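Ribokinase (Giardia lamblia, PDB 6WHJ) probably phosphorylates D-ribose at O-5, using ATP and magnesium, to give D-ribose 5-phosphate for nucleotide synthesis or the pentose phosphate pathway. Local coordinates at residues His41-Lys54 with Glu76-Asn88. Sequence-based numbering, arbitrary orientation.
Sequences HGGKGSNQAIACGK and EILAHYRELGIPN. With EDO (1,2-ethanediol), chain F.
The ring of His41, on strand 32-42 just ahead of helix 44-54, stacks on that of His80 in helix 76-84, within the PfkB-type ribokinase fold. The N-terminal turn of helix 44-54 and the glycine before it carry the predicted ribose-binding residues Gly43 to Asn47. The two helices run nearly parallel, 17° apart, with axes 11.4 Å from each other at closest.

The imidazoles form an offset stack, centroids 4.5 Å apart and planes 23° from parallel, with His41 CD2 over one face of His80 and Leu84 CG over the opposite one. Ile77 CD1 makes a CH-pi contact over the His41 ring, 4.0 Å from its centroid. The ND1 of that ring hydrogen-bonds to Tyr15, while Arg17, predicted to bind the substrate, forms a salt bridge with Glu76.

Further along the helices the packing is apolar. Ile50 spreads its branches: CG1 lies against Tyr81, and CG2 meets Leu84 CD1 at 3.8 Å. Ile86 reaches across with CD1 to Gly53 CA, 3.7 Å away, where the missing side chain makes room.

A side-chain hydrogen bond also crosses this buried interface: Ser46 OG, swung opposite its own backbone N (chi1 179°), meets Tyr81 OH at 2.7 Å, in the plane of the phenol ring.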
ATOM      1  N   HIS B  41      11.814  -6.533   3.008  1.00 28.56           N
ATOM      2  CA  HIS B  41      12.019  -6.306   4.434  1.00 22.67           C
ATOM      3  C   HIS B  41      12.250  -4.830   4.737  1.00 24.39           C
ATOM      4  O   HIS B  41      13.002  -4.144   4.040  1.00 29.17           O
ATOM      5  CB  HIS B  41      13.225  -7.115   4.912  1.00 24.37           C
ATOM      6  CG  HIS B  41      13.014  -8.592   4.852  1.00 28.81           C
ATOM      7  ND1 HIS B  41      11.903  -9.207   5.396  1.00 27.20           N
ATOM      8  CD2 HIS B  41      13.744  -9.576   4.275  1.00 26.45           C
ATOM      9  CE1 HIS B  41      11.975 -10.510   5.179  1.00 26.36           C
ATOM     10  NE2 HIS B  41      13.079 -10.758   4.495  1.00 28.58           N
ATOM     11  N   GLY B  42      11.605  -4.340   5.776  1.00 27.47           N
ATOM     12  CA  GLY B  42      11.761  -2.957   6.195  1.00 26.41           C
ATOM     13  C   GLY B  42      11.677  -2.827   7.703  1.00 26.79           C
ATOM     14  O   GLY B  42      12.026  -3.748   8.448  1.00 27.19           O
ATOM     15  N   GLY B  43      11.213  -1.671   8.153  1.00 23.54           N
ATOM     16  CA  GLY B  43      11.260  -1.315   9.549  1.00 22.51           C
ATOM     17  C   GLY B  43      12.577  -0.635   9.851  1.00 24.17           C
ATOM     18  O   GLY B  43      13.641  -1.180   9.557  1.00 23.91           O
ATOM     19  N   LYS B  44      12.532   0.563  10.427  1.00 26.51           N
ATOM     20  CA  LYS B  44      13.778   1.260  10.713  1.00 27.85           C
ATOM     21  C   LYS B  44      14.598   0.508  11.753  1.00 27.33           C
ATOM     22  O   LYS B  44      15.833   0.517  11.698  1.00 26.69           O
ATOM     23  CB  LYS B  44      13.486   2.695  11.143  1.00 23.97           C
ATOM     24  CG  LYS B  44      13.393   3.623   9.972  1.00 26.80           C
ATOM     25  CD  LYS B  44      12.812   4.968  10.355  1.00 30.49           C
ATOM     26  CE  LYS B  44      12.650   5.829   9.124  1.00 27.01           C
ATOM     27  NZ  LYS B  44      13.842   5.625   8.257  1.00 30.97           N
ATOM     28  N   GLY B  45      13.938  -0.139  12.713  1.00 20.96           N
ATOM     29  CA  GLY B  45      14.683  -0.918  13.680  1.00 19.40           C
ATOM     30  C   GLY B  45      15.420  -2.065  13.024  1.00 21.23           C
ATOM     31  O   GLY B  45      16.628  -2.230  13.206  1.00 20.79           O
ATOM     32  N   SER B  46      14.716  -2.834  12.193  1.00 27.38           N
ATOM     33  CA  SER B  46      15.335  -4.011  11.594  1.00 26.10           C
ATOM     34  C   SER B  46      16.346  -3.639  10.517  1.00 28.60           C
ATOM     35  O   SER B  46      17.361  -4.327  10.352  1.00 32.13           O
ATOM     36  CB  SER B  46      14.262  -4.935  11.029  1.00 23.55           C
ATOM     37  OG  SER B  46      14.864  -6.066  10.427  1.00 24.72           O
ATOM     38  N   ASN B  47      16.082  -2.576   9.753  1.00 29.49           N
ATOM     39  CA  ASN B  47      17.040  -2.151   8.733  1.00 28.32           C
ATOM     40  C   ASN B  47      18.367  -1.758   9.351  1.00 26.39           C
ATOM     41  O   ASN B  47      19.432  -2.093   8.821  1.00 30.05           O
ATOM     42  CB  ASN B  47      16.479  -0.989   7.928  1.00 25.38           C
ATOM     43  CG  ASN B  47      15.449  -1.425   6.930  1.00 31.27           C
ATOM     44  OD1 ASN B  47      15.347  -2.609   6.591  1.00 31.92           O
ATOM     45  ND2 ASN B  47      14.659  -0.471   6.457  1.00 30.20           N
ATOM     46  N   GLN B  48      18.324  -1.046  10.472  1.00 26.87           N
ATOM     47  CA  GLN B  48      19.556  -0.622  11.120  1.00 28.20           C
ATOM     48  C   GLN B  48      20.282  -1.789  11.768  1.00 29.20           C
ATOM     49  O   GLN B  48      21.517  -1.789  11.822  1.00 30.07           O
ATOM     50  CB  GLN B  48      19.258   0.461  12.148  1.00 24.18           C
ATOM     51  CG  GLN B  48      19.013   1.797  11.535  1.00 26.82           C
ATOM     52  CD  GLN B  48      18.500   2.765  12.553  1.00 27.40           C
ATOM     53  OE1 GLN B  48      18.716   2.570  13.748  1.00 26.45           O
ATOM     54  NE2 GLN B  48      17.855   3.842  12.095  1.00 23.27           N
ATOM     55  N   ALA B  49      19.543  -2.794  12.250  1.00 26.18           N
ATOM     56  CA  ALA B  49      20.192  -3.988  12.783  1.00 29.52           C
ATOM     57  C   ALA B  49      20.830  -4.813  11.668  1.00 30.80           C
ATOM     58  O   ALA B  49      21.894  -5.412  11.864  1.00 28.75           O
ATOM     59  CB  ALA B  49      19.191  -4.833  13.567  1.00 26.02           C
ATOM     60  N   ILE B  50      20.188  -4.869  10.499  1.00 27.03           N
ATOM     61  CA  ILE B  50      20.750  -5.635   9.394  1.00 32.04           C
ATOM     62  C   ILE B  50      21.993  -4.943   8.841  1.00 35.03           C
ATOM     63  O   ILE B  50      22.994  -5.597   8.515  1.00 33.58           O
ATOM     64  CB  ILE B  50      19.667  -5.871   8.321  1.00 32.31           C
ATOM     65  CG1 ILE B  50      18.591  -6.806   8.890  1.00 33.81           C
ATOM     66  CG2 ILE B  50      20.262  -6.452   7.045  1.00 31.98           C
ATOM     67  CD1 ILE B  50      17.428  -7.142   7.954  1.00 29.86           C
ATOM     68  N   ALA B  51      21.971  -3.608   8.776  1.00 33.91           N
ATOM     69  CA  ALA B  51      23.159  -2.864   8.365  1.00 31.77           C
ATOM     70  C   ALA B  51      24.322  -3.100   9.324  1.00 33.64           C
ATOM     71  O   ALA B  51      25.475  -3.230   8.890  1.00 32.42           O
ATOM     72  CB  ALA B  51      22.832  -1.375   8.258  1.00 30.15           C
ATOM     73  N   CYS B  52      24.042  -3.166  10.634  1.00 34.05           N
ATOM     74  CA  CYS B  52      25.091  -3.510  11.593  1.00 34.34           C
ATOM     75  C   CYS B  52      25.692  -4.868  11.264  1.00 35.51           C
ATOM     76  O   CYS B  52      26.914  -4.998  11.131  1.00 36.95           O
ATOM     77  CB  CYS B  52      24.556  -3.510  13.026  1.00 26.39           C
ATOM     78  SG  CYS B  52      24.304  -1.876  13.773  1.00 32.96           S
ATOM     79  N   GLY B  53      24.843  -5.892  11.128  1.00 31.68           N
ATOM     80  CA  GLY B  53      25.341  -7.227  10.856  1.00 31.65           C
ATOM     81  C   GLY B  53      26.181  -7.321   9.597  1.00 36.29           C
ATOM     82  O   GLY B  53      27.149  -8.083   9.555  1.00 42.61           O
ATOM     83  N   LYS B  54      25.850  -6.535   8.566  1.00 33.80           N
ATOM     84  CA  LYS B  54      26.601  -6.632   7.315  1.00 36.42           C
ATOM     85  C   LYS B  54      27.906  -5.848   7.341  1.00 39.03           C
ATOM     86  O   LYS B  54      28.868  -6.229   6.666  1.00 40.86           O
ATOM     87  CB  LYS B  54      25.754  -6.157   6.137  1.00 36.91           C
ATOM     88  CG  LYS B  54      24.575  -7.051   5.806  1.00 46.01           C
ATOM     89  CD  LYS B  54      24.024  -6.663   4.444  1.00 53.45           C
ATOM     90  CE  LYS B  54      22.956  -7.616   3.955  1.00 49.81           C
ATOM     91  NZ  LYS B  54      22.148  -6.940   2.899  1.00 59.38           N
ATOM     92  N   GLU B  76       9.076 -15.469   8.304  1.00 31.58           N
ATOM     93  CA  GLU B  76      10.118 -15.238   7.308  1.00 31.09           C
ATOM     94  C   GLU B  76      11.230 -14.341   7.839  1.00 32.74           C
ATOM     95  O   GLU B  76      12.395 -14.537   7.480  1.00 34.91           O
ATOM     96  CB  GLU B  76       9.522 -14.630   6.033  1.00 31.93           C
ATOM     97  CG  GLU B  76       8.512 -15.537   5.320  1.00 42.66           C
ATOM     98  CD  GLU B  76       8.068 -15.005   3.963  1.00 52.43           C
ATOM     99  OE1 GLU B  76       7.382 -15.758   3.220  1.00 50.29           O
ATOM    100  OE2 GLU B  76       8.362 -13.820   3.664  1.00 52.80           O
ATOM    101  N   ILE B  77      10.910 -13.371   8.698  1.00 27.85           N
ATOM    102  CA  ILE B  77      11.967 -12.475   9.146  1.00 31.64           C
ATOM    103  C   ILE B  77      12.838 -13.147  10.207  1.00 32.29           C
ATOM    104  O   ILE B  77      14.053 -12.913  10.248  1.00 30.13           O
ATOM    105  CB  ILE B  77      11.386 -11.123   9.614  1.00 27.12           C
ATOM    106  CG1 ILE B  77      12.516 -10.143   9.922  1.00 30.95           C
ATOM    107  CG2 ILE B  77      10.483 -11.279  10.819  1.00 29.37           C
ATOM    108  CD1 ILE B  77      13.450  -9.891   8.724  1.00 27.48           C
ATOM    109  N   LEU B  78      12.265 -14.011  11.054  1.00 34.02           N
ATOM    110  CA  LEU B  78      13.096 -14.797  11.966  1.00 32.55           C
ATOM    111  C   LEU B  78      14.049 -15.695  11.197  1.00 37.08           C
ATOM    112  O   LEU B  78      15.221 -15.833  11.570  1.00 35.02           O
ATOM    113  CB  LEU B  78      12.248 -15.667  12.891  1.00 30.91           C
ATOM    114  CG  LEU B  78      11.883 -15.136  14.267  1.00 36.57           C
ATOM    115  CD1 LEU B  78      10.776 -14.107  14.127  1.00 40.19           C
ATOM    116  CD2 LEU B  78      11.475 -16.271  15.178  1.00 35.47           C
ATOM    117  N   ALA B  79      13.547 -16.347  10.143  1.00 36.90           N
ATOM    118  CA  ALA B  79      14.411 -17.175   9.314  1.00 34.36           C
ATOM    119  C   ALA B  79      15.463 -16.325   8.615  1.00 35.39           C
ATOM    120  O   ALA B  79      16.625 -16.733   8.495  1.00 36.51           O
ATOM    121  CB  ALA B  79      13.575 -17.949   8.300  1.00 28.00           C
ATOM    122  N   HIS B  80      15.078 -15.121   8.180  1.00 33.44           N
ATOM    123  CA  HIS B  80      16.007 -14.247   7.472  1.00 32.07           C
ATOM    124  C   HIS B  80      17.180 -13.868   8.362  1.00 32.82           C
ATOM    125  O   HIS B  80      18.331 -13.844   7.907  1.00 33.34           O
ATOM    126  CB  HIS B  80      15.276 -12.994   6.988  1.00 30.52           C
ATOM    127  CG  HIS B  80      16.124 -12.067   6.171  1.00 30.84           C
ATOM    128  ND1 HIS B  80      16.846 -12.488   5.075  1.00 31.00           N
ATOM    129  CD2 HIS B  80      16.359 -10.737   6.288  1.00 29.48           C
ATOM    130  CE1 HIS B  80      17.492 -11.459   4.555  1.00 29.39           C
ATOM    131  NE2 HIS B  80      17.215 -10.385   5.273  1.00 29.71           N
ATOM    132  N   TYR B  81      16.908 -13.586   9.639  1.00 32.43           N
ATOM    133  CA  TYR B  81      17.985 -13.242  10.558  1.00 30.58           C
ATOM    134  C   TYR B  81      18.928 -14.416  10.756  1.00 34.23           C
ATOM    135  O   TYR B  81      20.146 -14.223  10.873  1.00 35.59           O
ATOM    136  CB  TYR B  81      17.408 -12.762  11.890  1.00 31.00           C
ATOM    137  CG  TYR B  81      17.224 -11.264  11.940  1.00 32.24           C
ATOM    138  CD1 TYR B  81      16.176 -10.656  11.271  1.00 29.82           C
ATOM    139  CD2 TYR B  81      18.104 -10.455  12.653  1.00 32.85           C
ATOM    140  CE1 TYR B  81      16.007  -9.280  11.302  1.00 29.13           C
ATOM    141  CE2 TYR B  81      17.940  -9.073  12.691  1.00 28.30           C
ATOM    142  CZ  TYR B  81      16.887  -8.496  12.013  1.00 26.97           C
ATOM    143  OH  TYR B  81      16.705  -7.133  12.037  1.00 30.38           O
ATOM    144  N   ARG B  82      18.394 -15.643  10.764  1.00 34.41           N
ATOM    145  CA  ARG B  82      19.255 -16.816  10.891  1.00 34.40           C
ATOM    146  C   ARG B  82      20.240 -16.911   9.733  1.00 32.90           C
ATOM    147  O   ARG B  82      21.445 -17.075   9.947  1.00 33.87           O
ATOM    148  CB  ARG B  82      18.419 -18.097  10.996  1.00 37.93           C
ATOM    149  CG  ARG B  82      17.749 -18.309  12.344  1.00 41.81           C
ATOM    150  CD  ARG B  82      17.099 -19.700  12.469  1.00 46.35           C
ATOM    151  NE  ARG B  82      15.824 -19.807  11.762  1.00 54.58           N
ATOM    152  CZ  ARG B  82      14.642 -19.539  12.321  1.00 53.92           C
ATOM    153  NH1 ARG B  82      14.584 -19.145  13.591  1.00 54.08           N
ATOM    154  NH2 ARG B  82      13.519 -19.667  11.618  1.00 43.40           N
ATOM    155  N   GLU B  83      19.755 -16.766   8.499  1.00 33.35           N
ATOM    156  CA  GLU B  83      20.660 -16.835   7.357  1.00 36.50           C
ATOM    157  C   GLU B  83      21.705 -15.721   7.397  1.00 39.20           C
ATOM    158  O   GLU B  83      22.817 -15.903   6.887  1.00 41.46           O
ATOM    159  CB  GLU B  83      19.866 -16.786   6.047  1.00 34.62           C
ATOM    160  N   LEU B  84      21.389 -14.581   8.027  1.00 37.29           N
ATOM    161  CA  LEU B  84      22.360 -13.499   8.149  1.00 34.85           C
ATOM    162  C   LEU B  84      23.305 -13.704   9.326  1.00 37.89           C
ATOM    163  O   LEU B  84      24.372 -13.079   9.365  1.00 41.74           O
ATOM    164  CB  LEU B  84      21.652 -12.153   8.315  1.00 32.47           C
ATOM    165  CG  LEU B  84      20.911 -11.555   7.115  1.00 34.19           C
ATOM    166  CD1 LEU B  84      20.220 -10.259   7.506  1.00 30.82           C
ATOM    167  CD2 LEU B  84      21.851 -11.335   5.955  1.00 32.16           C
ATOM    168  N   GLY B  85      22.937 -14.563  10.278  1.00 36.76           N
ATOM    169  CA  GLY B  85      23.762 -14.805  11.446  1.00 31.87           C
ATOM    170  C   GLY B  85      23.742 -13.699  12.475  1.00 37.40           C
ATOM    171  O   GLY B  85      24.727 -13.527  13.203  1.00 40.87           O
ATOM    172  N   ILE B  86      22.635 -12.969  12.590  1.00 35.80           N
ATOM    173  CA  ILE B  86      22.509 -11.830  13.492  1.00 34.47           C
ATOM    174  C   ILE B  86      21.657 -12.260  14.685  1.00 30.93           C
ATOM    175  O   ILE B  86      20.461 -12.529  14.521  1.00 32.76           O
ATOM    176  CB  ILE B  86      21.890 -10.617  12.791  1.00 31.98           C
ATOM    177  CG1 ILE B  86      22.692 -10.248  11.546  1.00 32.65           C
ATOM    178  CG2 ILE B  86      21.797  -9.457  13.756  1.00 32.26           C
ATOM    179  CD1 ILE B  86      22.103  -9.088  10.766  1.00 34.31           C
ATOM    180  N   PRO B  87      22.208 -12.303  15.894  1.00 33.69           N
ATOM    181  CA  PRO B  87      21.403 -12.666  17.062  1.00 32.52           C
ATOM    182  C   PRO B  87      20.260 -11.689  17.275  1.00 30.18           C
ATOM    183  O   PRO B  87      20.348 -10.510  16.940  1.00 31.44           O
ATOM    184  CB  PRO B  87      22.406 -12.595  18.221  1.00 31.76           C
ATOM    185  CG  PRO B  87      23.750 -12.699  17.583  1.00 31.60           C
ATOM    186  CD  PRO B  87      23.609 -12.028  16.251  1.00 36.18           C
ATOM    187  N   ASN B  88      19.184 -12.186  17.867  1.00 29.60           N
ATOM    188  CA  ASN B  88      18.028 -11.341  18.118  1.00 30.85           C
ATOM    189  C   ASN B  88      17.175 -12.017  19.180  1.00 29.80           C
ATOM    190  O   ASN B  88      17.406 -13.171  19.539  1.00 33.55           O
ATOM    191  CB  ASN B  88      17.222 -11.112  16.839  1.00 30.59           C
ATOM    192  CG  ASN B  88      16.675 -12.393  16.280  1.00 30.09           C
ATOM    193  OD1 ASN B  88      15.648 -12.888  16.745  1.00 29.37           O
ATOM    194  ND2 ASN B  88      17.345 -12.938  15.275  1.00 30.71           N
TER
HETATM  195  C1  EDO F 401      10.640   2.454   7.069  1.00 33.01           C
HETATM  196  O1  EDO F 401       9.554   3.255   7.559  1.00 33.32           O
HETATM  197  C2  EDO F 401      10.098   1.276   6.262  1.00 30.93           C
HETATM  198  O2  EDO F 401       8.982   0.717   6.969  1.00 30.69           O